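Local structure of NLP/P60 (Enterococcus faecium, 6B8C) at residues 84-98 with 130-142. The protein is a secreted peptidoglycan hydrolase, SagA, whose NlpC/p60 domain probably acts as an endopeptidase and generates muropeptides that enhance host immunity. Numbering follows the deposited sequence.
Sequences KISVSQAKAGDLLFW and SVQWFAPDFAVSM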
ATOM      1  N   LYS A  84     -14.392   1.735  -1.987  1.00102.24           N
ATOM      2  CA  LYS A  84     -14.030   0.442  -2.558  1.00 99.27           C
ATOM      3  C   LYS A  84     -14.281   0.426  -4.059  1.00 99.68           C
ATOM      4  O   LYS A  84     -15.206   1.066  -4.568  1.00102.87           O
ATOM      5  CB  LYS A  84     -14.813  -0.682  -1.880  1.00100.39           C
ATOM      6  CG  LYS A  84     -14.215  -1.122  -0.557  1.00 97.68           C
ATOM      7  CD  LYS A  84     -15.100  -2.134   0.148  1.00 99.14           C
ATOM      8  CE  LYS A  84     -14.414  -2.675   1.392  1.00 95.84           C
ATOM      9  NZ  LYS A  84     -13.897  -1.579   2.260  1.00 93.77           N
ATOM     10  N   ILE A  85     -13.438  -0.320  -4.774  1.00 99.28           N
ATOM     11  CA  ILE A  85     -13.416  -0.277  -6.229  1.00100.50           C
ATOM     12  C   ILE A  85     -12.741  -1.547  -6.731  1.00 98.01           C
ATOM     13  O   ILE A  85     -12.055  -2.249  -5.979  1.00 94.68           O
ATOM     14  CB  ILE A  85     -12.695   1.007  -6.720  1.00100.27           C
ATOM     15  CG1 ILE A  85     -13.246   1.466  -8.068  1.00103.07           C
ATOM     16  CG2 ILE A  85     -11.186   0.801  -6.787  1.00 96.27           C
ATOM     17  CD1 ILE A  85     -12.766   2.845  -8.482  1.00102.68           C
ATOM     18  N   SER A  86     -12.959  -1.865  -8.004  1.00100.83           N
ATOM     19  CA  SER A  86     -12.313  -3.027  -8.590  1.00 99.79           C
ATOM     20  C   SER A  86     -10.837  -2.736  -8.843  1.00 96.23           C
ATOM     21  O   SER A  86     -10.415  -1.584  -8.974  1.00 94.50           O
ATOM     22  CB  SER A  86     -12.999  -3.434  -9.895  1.00103.66           C
ATOM     23  OG  SER A  86     -12.466  -2.722 -10.998  1.00104.15           O
ATOM     24  N   VAL A  87     -10.044  -3.808  -8.902  1.00 95.70           N
ATOM     25  CA  VAL A  87      -8.619  -3.649  -9.174  1.00 94.37           C
ATOM     26  C   VAL A  87      -8.400  -3.080 -10.571  1.00 96.86           C
ATOM     27  O   VAL A  87      -7.406  -2.386 -10.820  1.00 95.45           O
ATOM     28  CB  VAL A  87      -7.893  -4.995  -8.980  1.00 93.26           C
ATOM     29  CG1 VAL A  87      -6.389  -4.830  -9.141  1.00 90.46           C
ATOM     30  CG2 VAL A  87      -8.222  -5.579  -7.612  1.00 92.72           C
ATOM     31  N   SER A  88      -9.328  -3.343 -11.495  1.00 96.40           N
ATOM     32  CA  SER A  88      -9.219  -2.774 -12.835  1.00 99.82           C
ATOM     33  C   SER A  88      -9.310  -1.254 -12.798  1.00101.44           C
ATOM     34  O   SER A  88      -8.590  -0.561 -13.526  1.00102.44           O
ATOM     35  CB  SER A  88     -10.310  -3.348 -13.739  1.00105.85           C
ATOM     36  OG  SER A  88     -10.280  -4.764 -13.752  1.00107.93           O
ATOM     37  N   GLN A  89     -10.185  -0.718 -11.948  1.00 99.45           N
ATOM     38  CA  GLN A  89     -10.419   0.714 -11.853  1.00100.86           C
ATOM     39  C   GLN A  89      -9.480   1.399 -10.864  1.00 97.57           C
ATOM     40  O   GLN A  89      -9.813   2.469 -10.341  1.00 99.65           O
ATOM     41  CB  GLN A  89     -11.878   0.970 -11.473  1.00104.11           C
ATOM     42  CG  GLN A  89     -12.864   0.229 -12.365  1.00106.81           C
ATOM     43  CD  GLN A  89     -14.244   0.105 -11.751  1.00108.63           C
ATOM     44  OE1 GLN A  89     -14.572   0.795 -10.789  1.00108.32           O
ATOM     45  NE2 GLN A  89     -15.061  -0.786 -12.306  1.00110.83           N
ATOM     46  N   ALA A  90      -8.319   0.806 -10.599  1.00101.73           N
ATOM     47  CA  ALA A  90      -7.347   1.369  -9.672  1.00 96.33           C
ATOM     48  C   ALA A  90      -6.364   2.244 -10.441  1.00 93.83           C
ATOM     49  O   ALA A  90      -5.677   1.765 -11.350  1.00 92.76           O
ATOM     50  CB  ALA A  90      -6.608   0.262  -8.921  1.00 92.77           C
ATOM     51  N   LYS A  91      -6.306   3.520 -10.083  1.00 93.09           N
ATOM     52  CA  LYS A  91      -5.340   4.447 -10.650  1.00 91.52           C
ATOM     53  C   LYS A  91      -4.120   4.547  -9.736  1.00 86.90           C
ATOM     54  O   LYS A  91      -4.103   4.028  -8.617  1.00 83.84           O
ATOM     55  CB  LYS A  91      -5.988   5.819 -10.869  1.00 94.95           C
ATOM     56  CG  LYS A  91      -7.279   5.756 -11.692  1.00 99.67           C
ATOM     57  CD  LYS A  91      -7.996   7.103 -11.767  1.00104.96           C
ATOM     58  CE  LYS A  91      -7.282   8.084 -12.690  1.00106.62           C
ATOM     59  NZ  LYS A  91      -8.066   9.338 -12.894  1.00110.91           N
ATOM     60  N   ALA A  92      -3.083   5.213 -10.238  1.00 83.46           N
ATOM     61  CA  ALA A  92      -1.858   5.378  -9.470  1.00 80.46           C
ATOM     62  C   ALA A  92      -2.142   6.103  -8.160  1.00 79.46           C
ATOM     63  O   ALA A  92      -2.731   7.186  -8.149  1.00 81.85           O
ATOM     64  CB  ALA A  92      -0.824   6.149 -10.289  1.00 81.24           C
ATOM     65  N   GLY A  93      -1.729   5.493  -7.050  1.00 79.65           N
ATOM     66  CA  GLY A  93      -1.948   6.030  -5.725  1.00 78.73           C
ATOM     67  C   GLY A  93      -3.005   5.307  -4.918  1.00 79.37           C
ATOM     68  O   GLY A  93      -2.965   5.365  -3.681  1.00 77.56           O
ATOM     69  N   ASP A  94      -3.947   4.628  -5.570  1.00 77.79           N
ATOM     70  CA  ASP A  94      -4.986   3.914  -4.843  1.00 80.63           C
ATOM     71  C   ASP A  94      -4.381   2.780  -4.022  1.00 76.17           C
ATOM     72  O   ASP A  94      -3.244   2.354  -4.238  1.00 74.31           O
ATOM     73  CB  ASP A  94      -6.040   3.355  -5.802  1.00 87.18           C
ATOM     74  CG  ASP A  94      -6.855   4.443  -6.473  1.00 95.49           C
ATOM     75  OD1 ASP A  94      -7.251   4.258  -7.645  1.00 99.65           O
ATOM     76  OD2 ASP A  94      -7.086   5.492  -5.833  1.00 98.59           O
ATOM     77  N   LEU A  95      -5.158   2.285  -3.065  1.00 81.29           N
ATOM     78  CA  LEU A  95      -4.719   1.185  -2.220  1.00 76.81           C
ATOM     79  C   LEU A  95      -5.261  -0.128  -2.771  1.00 76.57           C
ATOM     80  O   LEU A  95      -6.363  -0.169  -3.318  1.00 78.76           O
ATOM     81  CB  LEU A  95      -5.176   1.392  -0.774  1.00 76.39           C
ATOM     82  CG  LEU A  95      -4.470   2.503   0.013  1.00 74.44           C
ATOM     83  CD1 LEU A  95      -5.148   2.753   1.352  1.00 75.80           C
ATOM     84  CD2 LEU A  95      -3.007   2.156   0.219  1.00 70.84           C
ATOM     85  N   LEU A  96      -4.476  -1.194  -2.647  1.00 75.14           N
ATOM     86  CA  LEU A  96      -4.858  -2.523  -3.110  1.00 74.84           C
ATOM     87  C   LEU A  96      -4.829  -3.475  -1.925  1.00 72.93           C
ATOM     88  O   LEU A  96      -3.867  -3.470  -1.151  1.00 70.71           O
ATOM     89  CB  LEU A  96      -3.918  -3.023  -4.207  1.00 73.76           C
ATOM     90  CG  LEU A  96      -3.699  -2.094  -5.400  1.00 75.91           C
ATOM     91  CD1 LEU A  96      -2.590  -2.629  -6.284  1.00 73.90           C
ATOM     92  CD2 LEU A  96      -4.983  -1.930  -6.194  1.00 81.86           C
ATOM     93  N   PHE A  97      -5.866  -4.302  -1.797  1.00 76.04           N
ATOM     94  CA  PHE A  97      -6.074  -5.116  -0.607  1.00 76.07           C
ATOM     95  C   PHE A  97      -6.231  -6.581  -0.983  1.00 77.13           C
ATOM     96  O   PHE A  97      -6.995  -6.920  -1.897  1.00 79.07           O
ATOM     97  CB  PHE A  97      -7.303  -4.640   0.176  1.00 77.82           C
ATOM     98  CG  PHE A  97      -7.106  -3.321   0.858  1.00 75.67           C
ATOM     99  CD1 PHE A  97      -7.403  -2.135   0.206  1.00 75.71           C
ATOM    100  CD2 PHE A  97      -6.603  -3.263   2.148  1.00 73.52           C
ATOM    101  CE1 PHE A  97      -7.214  -0.917   0.832  1.00 74.74           C
ATOM    102  CE2 PHE A  97      -6.412  -2.051   2.779  1.00 72.61           C
ATOM    103  CZ  PHE A  97      -6.718  -0.875   2.119  1.00 73.41           C
ATOM    104  N   TRP A  98      -5.492  -7.435  -0.274  1.00 75.10           N
ATOM    105  CA  TRP A  98      -5.641  -8.879  -0.345  1.00 76.62           C
ATOM    106  C   TRP A  98      -6.527  -9.351   0.797  1.00 79.20           C
ATOM    107  O   TRP A  98      -6.387  -8.892   1.933  1.00 78.77           O
ATOM    108  CB  TRP A  98      -4.285  -9.578  -0.239  1.00 73.62           C
ATOM    109  CG  TRP A  98      -3.435  -9.544  -1.464  1.00 72.17           C
ATOM    110  CD1 TRP A  98      -3.105 -10.604  -2.252  1.00 72.70           C
ATOM    111  CD2 TRP A  98      -2.777  -8.403  -2.027  1.00 70.70           C
ATOM    112  NE1 TRP A  98      -2.287 -10.196  -3.277  1.00 71.57           N
ATOM    113  CE2 TRP A  98      -2.069  -8.849  -3.162  1.00 70.23           C
ATOM    114  CE3 TRP A  98      -2.719  -7.050  -1.686  1.00 69.96           C
ATOM    115  CZ2 TRP A  98      -1.317  -7.988  -3.959  1.00 68.69           C
ATOM    116  CZ3 TRP A  98      -1.971  -6.197  -2.479  1.00 69.37           C
ATOM    117  CH2 TRP A  98      -1.282  -6.670  -3.602  1.00 68.39           C
ATOM    118  N   SER A 130       3.905  -7.064  -9.422  1.00 64.94           N
ATOM    119  CA  SER A 130       2.918  -7.109 -10.486  1.00 68.12           C
ATOM    120  C   SER A 130       1.731  -7.952 -10.045  1.00 70.21           C
ATOM    121  O   SER A 130       1.876  -8.876  -9.238  1.00 69.08           O
ATOM    122  CB  SER A 130       3.523  -7.681 -11.777  1.00 69.65           C
ATOM    123  OG  SER A 130       2.541  -7.818 -12.790  1.00 74.30           O
ATOM    124  N   VAL A 131       0.546  -7.619 -10.567  1.00 68.43           N
ATOM    125  CA  VAL A 131      -0.620  -8.450 -10.298  1.00 71.50           C
ATOM    126  C   VAL A 131      -0.523  -9.775 -11.036  1.00 74.81           C
ATOM    127  O   VAL A 131      -1.256 -10.717 -10.713  1.00 76.46           O
ATOM    128  CB  VAL A 131      -1.925  -7.723 -10.668  1.00 73.71           C
ATOM    129  CG1 VAL A 131      -2.017  -6.394  -9.931  1.00 72.04           C
ATOM    130  CG2 VAL A 131      -2.026  -7.527 -12.175  1.00 75.80           C
ATOM    131  N   GLN A 132       0.364  -9.869 -12.028  1.00 74.29           N
ATOM    132  CA  GLN A 132       0.641 -11.153 -12.657  1.00 76.54           C
ATOM    133  C   GLN A 132       1.445 -12.069 -11.746  1.00 71.79           C
ATOM    134  O   GLN A 132       1.554 -13.266 -12.031  1.00 72.63           O
ATOM    135  CB  GLN A 132       1.379 -10.944 -13.980  1.00 80.82           C
ATOM    136  CG  GLN A 132       0.547 -10.242 -15.039  1.00 87.06           C
ATOM    137  CD  GLN A 132      -0.664 -11.055 -15.459  1.00 94.32           C
ATOM    138  OE1 GLN A 132      -1.766 -10.522 -15.598  1.00 99.24           O
ATOM    139  NE2 GLN A 132      -0.462 -12.353 -15.676  1.00 96.09           N
ATOM    140  N   TRP A 133       2.022 -11.533 -10.672  1.00 73.67           N
ATOM    141  CA  TRP A 133       2.689 -12.350  -9.663  1.00 70.53           C
ATOM    142  C   TRP A 133       1.719 -12.743  -8.550  1.00 69.75           C
ATOM    143  O   TRP A 133       1.458 -13.931  -8.332  1.00 70.64           O
ATOM    144  CB  TRP A 133       3.889 -11.595  -9.076  1.00 67.02           C
ATOM    145  CG  TRP A 133       4.929 -11.153 -10.071  1.00 65.10           C
ATOM    146  CD1 TRP A 133       5.032 -11.524 -11.382  1.00 66.55           C
ATOM    147  CD2 TRP A 133       6.016 -10.255  -9.823  1.00 61.44           C
ATOM    148  NE1 TRP A 133       6.115 -10.908 -11.965  1.00 65.21           N
ATOM    149  CE2 TRP A 133       6.736 -10.125 -11.027  1.00 62.25           C
ATOM    150  CE3 TRP A 133       6.450  -9.547  -8.696  1.00 58.25           C
ATOM    151  CZ2 TRP A 133       7.866  -9.318 -11.137  1.00 60.69           C
ATOM    152  CZ3 TRP A 133       7.572  -8.745  -8.807  1.00 56.52           C
ATOM    153  CH2 TRP A 133       8.267  -8.638 -10.018  1.00 58.18           C
ATOM    154  N   PHE A 134       1.171 -11.750  -7.848  1.00 69.67           N
ATOM    155  CA  PHE A 134       0.215 -11.973  -6.766  1.00 70.10           C
ATOM    156  C   PHE A 134      -0.888 -10.935  -6.910  1.00 70.49           C
ATOM    157  O   PHE A 134      -0.634  -9.734  -6.782  1.00 68.85           O
ATOM    158  CB  PHE A 134       0.887 -11.882  -5.395  1.00 68.63           C
ATOM    159  CG  PHE A 134       1.885 -12.977  -5.141  1.00 67.48           C
ATOM    160  CD1 PHE A 134       1.457 -14.249  -4.793  1.00 68.84           C
ATOM    161  CD2 PHE A 134       3.242 -12.743  -5.269  1.00 65.07           C
ATOM    162  CE1 PHE A 134       2.367 -15.270  -4.572  1.00 67.99           C
ATOM    163  CE2 PHE A 134       4.160 -13.761  -5.047  1.00 64.63           C
ATOM    164  CZ  PHE A 134       3.718 -15.027  -4.698  1.00 65.94           C
ATOM    165  N   ALA A 135      -2.107 -11.396  -7.187  1.00 72.05           N
ATOM    166  CA  ALA A 135      -3.214 -10.509  -7.527  1.00 73.77           C
ATOM    167  C   ALA A 135      -3.934 -10.051  -6.267  1.00 74.77           C
ATOM    168  O   ALA A 135      -4.304 -10.890  -5.435  1.00 73.38           O
ATOM    169  CB  ALA A 135      -4.202 -11.204  -8.451  1.00 76.56           C
ATOM    170  N   PRO A 136      -4.162  -8.753  -6.096  1.00 72.37           N
ATOM    171  CA  PRO A 136      -4.955  -8.292  -4.954  1.00 74.25           C
ATOM    172  C   PRO A 136      -6.426  -8.596  -5.166  1.00 77.53           C
ATOM    173  O   PRO A 136      -6.888  -8.847  -6.281  1.00 78.82           O
ATOM    174  CB  PRO A 136      -4.695  -6.784  -4.923  1.00 74.13           C
ATOM    175  CG  PRO A 136      -4.393  -6.436  -6.339  1.00 74.63           C
ATOM    176  CD  PRO A 136      -3.715  -7.637  -6.949  1.00 72.92           C
ATOM    177  N   ASP A 137      -7.168  -8.576  -4.061  1.00 76.62           N
ATOM    178  CA  ASP A 137      -8.582  -8.927  -4.105  1.00 81.87           C
ATOM    179  C   ASP A 137      -9.475  -7.735  -4.440  1.00 81.93           C
ATOM    180  O   ASP A 137     -10.411  -7.882  -5.234  1.00 84.60           O
ATOM    181  CB  ASP A 137      -9.006  -9.564  -2.779  1.00 86.96           C
ATOM    182  CG  ASP A 137      -8.392 -10.941  -2.573  1.00 91.00           C
ATOM    183  OD1 ASP A 137      -8.628 -11.839  -3.411  1.00 94.00           O
ATOM    184  OD2 ASP A 137      -7.655 -11.124  -1.582  1.00 89.89           O
ATOM    185  N   PHE A 138      -9.226  -6.558  -3.868  1.00 85.35           N
ATOM    186  CA  PHE A 138      -9.981  -5.375  -4.297  1.00 86.70           C
ATOM    187  C   PHE A 138      -9.092  -4.143  -4.160  1.00 83.83           C
ATOM    188  O   PHE A 138      -7.909  -4.246  -3.825  1.00 80.28           O
ATOM    189  CB  PHE A 138     -11.304  -5.238  -3.524  1.00 88.36           C
ATOM    190  CG  PHE A 138     -11.143  -5.094  -2.035  1.00 86.25           C
ATOM    191  CD1 PHE A 138     -11.187  -6.208  -1.211  1.00 85.47           C
ATOM    192  CD2 PHE A 138     -10.976  -3.845  -1.456  1.00 85.25           C
ATOM    193  CE1 PHE A 138     -11.051  -6.082   0.159  1.00 84.38           C
ATOM    194  CE2 PHE A 138     -10.839  -3.711  -0.085  1.00 83.91           C
ATOM    195  CZ  PHE A 138     -10.876  -4.830   0.722  1.00 83.61           C
ATOM    196  N   ALA A 139      -9.656  -2.964  -4.428  1.00 87.89           N
ATOM    197  CA  ALA A 139      -8.902  -1.727  -4.346  1.00 86.52           C
ATOM    198  C   ALA A 139      -9.755  -0.668  -3.665  1.00 89.11           C
ATOM    199  O   ALA A 139     -10.952  -0.850  -3.433  1.00 91.45           O
ATOM    200  CB  ALA A 139      -8.451  -1.253  -5.734  1.00 86.42           C
ATOM    201  N   VAL A 140      -9.116   0.455  -3.351  1.00 86.40           N
ATOM    202  CA  VAL A 140      -9.736   1.554  -2.625  1.00 89.85           C
ATOM    203  C   VAL A 140      -9.220   2.852  -3.225  1.00 90.81           C
ATOM    204  O   VAL A 140      -8.004   3.085  -3.257  1.00 87.78           O
ATOM    205  CB  VAL A 140      -9.438   1.497  -1.116  1.00 89.15           C
ATOM    206  CG1 VAL A 140      -9.810   2.804  -0.453  1.00 91.37           C
ATOM    207  CG2 VAL A 140     -10.193   0.345  -0.466  1.00 90.38           C
ATOM    208  N   SER A 141     -10.138   3.676  -3.727  1.00 93.06           N
ATOM    209  CA  SER A 141      -9.805   5.000  -4.229  1.00 95.15           C
ATOM    210  C   SER A 141      -9.695   5.981  -3.073  1.00 96.48           C
ATOM    211  O   SER A 141     -10.449   5.903  -2.096  1.00 98.19           O
ATOM    212  CB  SER A 141     -10.863   5.484  -5.222  1.00 99.95           C
ATOM    213  OG  SER A 141     -10.992   4.599  -6.321  1.00101.01           O
ATOM    214  N   MET A 142      -8.752   6.909  -3.195  1.00 95.53           N
ATOM    215  CA  MET A 142      -8.447   7.859  -2.137  1.00 97.40           C
ATOM    216  C   MET A 142      -8.632   9.295  -2.618  1.00101.19           C
ATOM    217  O   MET A 142      -7.856   9.792  -3.438  1.00100.95           O
ATOM    218  CB  MET A 142      -7.015   7.647  -1.643  1.00 93.95           C
ATOM    219  CG  MET A 142      -6.639   6.182  -1.467  1.00 91.59           C
ATOM    220  SD  MET A 142      -7.239   5.470   0.073  1.00 93.76           S
ATOM    221  CE  MET A 142      -6.329   6.455   1.259  1.00 95.66           C
TER
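Strand 138-141 runs antiparallel to both strands of segment 84-98, with 84-85 along one edge and 95-98 along the other; its axis passes 4.6 Å from that of 95-98, at 151°. I85 and A139 exchange two backbone hydrogen bonds on one side, L95 and V140 two on the other. At F97 the pairing slips into a classic beta bulge: F97 O accepts from D137 N at 2.7 Å and from F138 N at 3.0 Å, while F97 N gives a nearly straight bond (171°) to F138 O. F138, its CG wedged between backbone N and carbonyl carbon (chi1 60°), lays its ring over F97 CB, 3.8 Å from the ring centroid; the planes of the two rings are almost aligned, but offset so far that they hardly overlap. V140 CG2 packs against F97 CE1 at 3.5 Å. The A139 methyl sits between I85 CG2 and L96 CD2. Beyond the bulge, P136 CB stands squarely over the six-membered ring of W98, 3.5 Å from its centroid, and P136 CG meets V87 CG1. W98 also packs edge-to-face with H106 and Y116. Strand 106-112 continues the sheet beyond 95-98; the C-terminal strand 138-141, inserted between 83-85 and 95-98, completes the antiparallel six-stranded sheet of the papain-like NlpC/P60 fold.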